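Long-range contact in succinoglycan biosynthesis protein (Bacillus cereus ATCC 14579, PDB 3B55), which is of undetermined function but binds calcium, belongs to the erythromycin esterase family and may act in succinoglycan biosynthesis: residues L120-T128 against L150-A158. The protein carries 1 engineered substitution. Sequence-based numbering, arbitrary orientation.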
loop_
_atom_site.group_PDB
_atom_site.type_symbol
_atom_site.label_atom_id
_atom_site.label_comp_id
_atom_site.label_asym_id
_atom_site.label_seq_id
_atom_site.Cartn_x
_atom_site.Cartn_y
_atom_site.Cartn_z
ATOM N N LEU A 120 11.689 3.026 7.194
ATOM C CA LEU A 120 13.075 3.484 7.137
ATOM C C LEU A 120 13.962 2.393 7.728
ATOM O O LEU A 120 15.110 2.226 7.320
ATOM C CB LEU A 120 13.255 4.776 7.941
ATOM C CG LEU A 120 12.607 6.048 7.390
ATOM C CD1 LEU A 120 12.857 7.207 8.344
ATOM C CD2 LEU A 120 13.177 6.360 6.008
ATOM N N GLU A 121 13.405 1.652 8.686
ATOM C CA GLU A 121 14.106 0.567 9.363
ATOM C C GLU A 121 14.038 -0.733 8.563
ATOM O O GLU A 121 14.927 -1.577 8.662
ATOM C CB GLU A 121 13.503 0.329 10.747
ATOM C CG GLU A 121 13.699 1.463 11.743
ATOM C CD GLU A 121 15.139 1.601 12.219
ATOM O OE1 GLU A 121 15.921 0.636 12.077
ATOM O OE2 GLU A 121 15.485 2.681 12.746
ATOM N N LEU A 122 12.975 -0.902 7.781
ATOM C CA LEU A 122 12.828 -2.106 6.976
ATOM C C LEU A 122 13.787 -1.985 5.803
ATOM O O LEU A 122 14.372 -2.973 5.363
ATOM C CB LEU A 122 11.392 -2.243 6.465
ATOM C CG LEU A 122 10.295 -2.306 7.536
ATOM C CD1 LEU A 122 8.935 -2.388 6.868
ATOM C CD2 LEU A 122 10.525 -3.502 8.453
ATOM N N ASP A 123 13.946 -0.759 5.312
ATOM C CA ASP A 123 14.840 -0.486 4.199
ATOM C C ASP A 123 16.276 -0.777 4.638
ATOM O O ASP A 123 17.067 -1.355 3.888
ATOM C CB ASP A 123 14.699 0.976 3.775
ATOM C CG ASP A 123 15.406 1.276 2.470
ATOM O OD1 ASP A 123 15.201 0.515 1.500
ATOM O OD2 ASP A 123 16.158 2.274 2.410
ATOM N N ARG A 124 16.600 -0.369 5.860
ATOM C CA ARG A 124 17.926 -0.594 6.416
ATOM C C ARG A 124 18.178 -2.103 6.540
ATOM O O ARG A 124 19.302 -2.572 6.350
ATOM C CB ARG A 124 18.034 0.084 7.783
ATOM C CG ARG A 124 19.334 -0.185 8.525
ATOM C CD ARG A 124 19.462 0.725 9.743
ATOM N NE ARG A 124 20.656 0.434 10.537
ATOM C CZ ARG A 124 20.754 -0.574 11.398
ATOM N NH1 ARG A 124 19.727 -1.389 11.581
ATOM N NH2 ARG A 124 21.878 -0.766 12.076
ATOM N N TYR A 125 17.126 -2.855 6.847
ATOM C CA TYR A 125 17.242 -4.301 6.974
ATOM C C TYR A 125 17.501 -4.997 5.633
ATOM O O TYR A 125 18.317 -5.912 5.564
ATOM C CB TYR A 125 15.981 -4.883 7.613
ATOM C CG TYR A 125 15.922 -6.393 7.559
ATOM C CD1 TYR A 125 16.719 -7.177 8.391
ATOM C CD2 TYR A 125 15.110 -7.036 6.632
ATOM C CE1 TYR A 125 16.709 -8.571 8.293
ATOM C CE2 TYR A 125 15.090 -8.421 6.527
ATOM C CZ TYR A 125 15.890 -9.182 7.358
ATOM O OH TYR A 125 15.870 -10.552 7.236
ATOM N N VAL A 126 16.815 -4.583 4.571
ATOM C CA VAL A 126 17.032 -5.220 3.278
ATOM C C VAL A 126 18.300 -4.723 2.592
ATOM O O VAL A 126 18.754 -5.310 1.614
ATOM C CB VAL A 126 15.829 -5.017 2.310
ATOM C CG1 VAL A 126 14.582 -5.677 2.891
ATOM C CG2 VAL A 126 15.602 -3.544 2.043
ATOM N N LEU A 127 18.869 -3.641 3.107
ATOM C CA LEU A 127 20.089 -3.086 2.536
ATOM C C LEU A 127 21.324 -3.619 3.237
ATOM O O LEU A 127 22.322 -3.928 2.595
ATOM C CB LEU A 127 20.105 -1.553 2.649
ATOM C CG LEU A 127 19.708 -0.679 1.460
ATOM C CD1 LEU A 127 20.539 -1.081 0.255
ATOM C CD2 LEU A 127 18.231 -0.814 1.164
ATOM N N THR A 128 21.255 -3.710 4.562
ATOM C CA THR A 128 22.387 -4.157 5.368
ATOM C C THR A 128 22.176 -5.444 6.149
ATOM O O THR A 128 23.124 -5.979 6.715
ATOM C CB THR A 128 22.786 -3.071 6.377
ATOM O OG1 THR A 128 21.720 -2.873 7.314
ATOM C CG2 THR A 128 23.056 -1.763 5.663
ATOM N N LEU A 150 10.471 -9.728 3.200
ATOM C CA LEU A 150 11.588 -8.850 3.516
ATOM C C LEU A 150 12.904 -9.615 3.454
ATOM O O LEU A 150 13.912 -9.092 2.971
ATOM C CB LEU A 150 11.388 -8.228 4.900
ATOM C CG LEU A 150 10.210 -7.253 4.971
ATOM C CD1 LEU A 150 9.926 -6.871 6.409
ATOM C CD2 LEU A 150 10.532 -6.025 4.131
ATOM N N ASP A 151 12.893 -10.854 3.939
ATOM C CA ASP A 151 14.100 -11.664 3.909
ATOM C C ASP A 151 14.486 -11.963 2.466
ATOM O O ASP A 151 15.665 -11.957 2.127
ATOM C CB ASP A 151 13.906 -12.966 4.680
ATOM C CG ASP A 151 15.156 -13.821 4.683
ATOM O OD1 ASP A 151 16.255 -13.245 4.825
ATOM O OD2 ASP A 151 15.046 -15.058 4.552
ATOM N N TRP A 152 13.503 -12.224 1.608
ATOM C CA TRP A 152 13.819 -12.484 0.208
ATOM C C TRP A 152 14.437 -11.217 -0.403
ATOM O O TRP A 152 15.388 -11.295 -1.186
ATOM C CB TRP A 152 12.570 -12.868 -0.589
ATOM C CG TRP A 152 12.832 -12.830 -2.057
ATOM C CD1 TRP A 152 13.548 -13.735 -2.783
ATOM C CD2 TRP A 152 12.515 -11.759 -2.956
ATOM N NE1 TRP A 152 13.711 -13.289 -4.073
ATOM C CE2 TRP A 152 13.090 -12.075 -4.206
ATOM C CE3 TRP A 152 11.813 -10.554 -2.821
ATOM C CZ2 TRP A 152 12.978 -11.235 -5.322
ATOM C CZ3 TRP A 152 11.702 -9.715 -3.933
ATOM C CH2 TRP A 152 12.287 -10.060 -5.163
ATOM N N ILE A 153 13.900 -10.050 -0.046
ATOM C CA ILE A 153 14.435 -8.808 -0.586
ATOM C C ILE A 153 15.859 -8.574 -0.088
ATOM O O ILE A 153 16.700 -8.073 -0.829
ATOM C CB ILE A 153 13.581 -7.593 -0.205
ATOM C CG1 ILE A 153 12.158 -7.761 -0.736
ATOM C CG2 ILE A 153 14.209 -6.339 -0.791
ATOM C CD1 ILE A 153 11.245 -6.580 -0.423
ATOM N N ARG A 154 16.117 -8.924 1.171
ATOM C CA ARG A 154 17.446 -8.771 1.753
ATOM C C ARG A 154 18.423 -9.644 0.967
ATOM O O ARG A 154 19.536 -9.220 0.643
ATOM C CB ARG A 154 17.441 -9.219 3.217
ATOM C CG ARG A 154 18.831 -9.322 3.840
ATOM C CD ARG A 154 18.772 -9.950 5.229
ATOM N NE ARG A 154 18.448 -11.374 5.183
ATOM C CZ ARG A 154 19.249 -12.308 4.676
ATOM N NH1 ARG A 154 20.427 -11.974 4.166
ATOM N NH2 ARG A 154 18.884 -13.578 4.694
ATOM N N GLN A 155 17.996 -10.867 0.663
ATOM C CA GLN A 155 18.822 -11.813 -0.081
ATOM C C GLN A 155 19.065 -11.337 -1.508
ATOM O O GLN A 155 20.193 -11.369 -2.007
ATOM C CB GLN A 155 18.156 -13.195 -0.103
ATOM C CG GLN A 155 18.160 -13.900 1.238
ATOM C CD GLN A 155 17.524 -15.278 1.172
ATOM O OE1 GLN A 155 16.506 -15.541 1.817
ATOM N NE2 GLN A 155 18.123 -16.165 0.386
ATOM N N TYR A 156 18.000 -10.900 -2.165
ATOM C CA TYR A 156 18.102 -10.407 -3.526
ATOM C C TYR A 156 19.103 -9.254 -3.607
ATOM O O TYR A 156 19.891 -9.177 -4.549
ATOM C CB TYR A 156 16.724 -9.946 -4.014
ATOM C CG TYR A 156 16.718 -9.404 -5.422
ATOM C CD1 TYR A 156 17.118 -8.094 -5.693
ATOM C CD2 TYR A 156 16.350 -10.216 -6.494
ATOM C CE1 TYR A 156 17.150 -7.607 -7.001
ATOM C CE2 TYR A 156 16.381 -9.740 -7.806
ATOM C CZ TYR A 156 16.780 -8.440 -8.050
ATOM O OH TYR A 156 16.804 -7.976 -9.345
ATOM N N ASN A 157 19.076 -8.369 -2.612
ATOM C CA ASN A 157 19.971 -7.212 -2.582
ATOM C C ASN A 157 21.452 -7.527 -2.305
ATOM O O ASN A 157 22.332 -6.738 -2.653
ATOM C CB ASN A 157 19.472 -6.193 -1.549
ATOM C CG ASN A 157 18.260 -5.420 -2.026
ATOM O OD1 ASN A 157 17.680 -4.620 -1.286
ATOM N ND2 ASN A 157 17.865 -5.659 -3.265
ATOM N N ALA A 158 21.731 -8.669 -1.684
ATOM C CA ALA A 158 23.111 -9.035 -1.374
ATOM C C ALA A 158 23.724 -9.944 -2.435
ATOM O O ALA A 158 24.903 -10.290 -2.351
ATOM C CB ALA A 158 23.180 -9.712 -0.003
HETATM O O HOH W 1 20.813 -7.108 1.431
#
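Val-126 packs into the second helix between Leu-150 and Ile-153: its CB lies 3.7 Å from Ile-153 CG2, and its CG1 sits against both that methyl and the backbone O of Leu-150. The CG1 branch stands beside the backbone N of Val-126, turned to the Leu-150 side. One helical turn earlier, the hydrophobic strip continues with methyl against methyl, Leu-122 CD2 meeting Leu-150 CD1 at 4.0 Å. The ring of Tyr-125 extends this packing outward, its CE2 4.0 Å from Leu-150 CB.

Both helices, 116-128 and 144-158, fall in the erythromycin esterase family region of a chain built round a mixed beta-sheet, and their segments cross at -45° with axes 7.7 Å apart at closest approach. Leu-122 and Val-126 also touch Val-168 of the edge strand 167-172, so helix 116-128 lies against the edge of the sheet, while Trp-152 and Tyr-156 on the second helix turn to helix 88-104.

The polar contacts begin at the Tyr-125 hydroxyl, which lies at the edge of the Arg-154 guanidinium, with guanidinium and tyrosine ring 73° apart; the bond from Arg-154 NE to Tyr-125 OH is weak, at 3.4 Å. The extended first part of the Arg-154 chain carries CD to the phenol end of the ring, and the bend at chi3 (70°) then turns NE and the guanidinium back toward Asp-151. There Arg-154 NH2 makes a salt bridge to Asp-151 OD1 at 2.7 Å, the oxygen accepting with its syn lone pair; NE also donates weakly to the same oxygen, and the two bonds limit the swing of the guanidinium.

Where the backbones come nearest, at Val-126 and Arg-154, a water bridges the helices by donating to Val-126 O at 2.7 Å and to Arg-154 O.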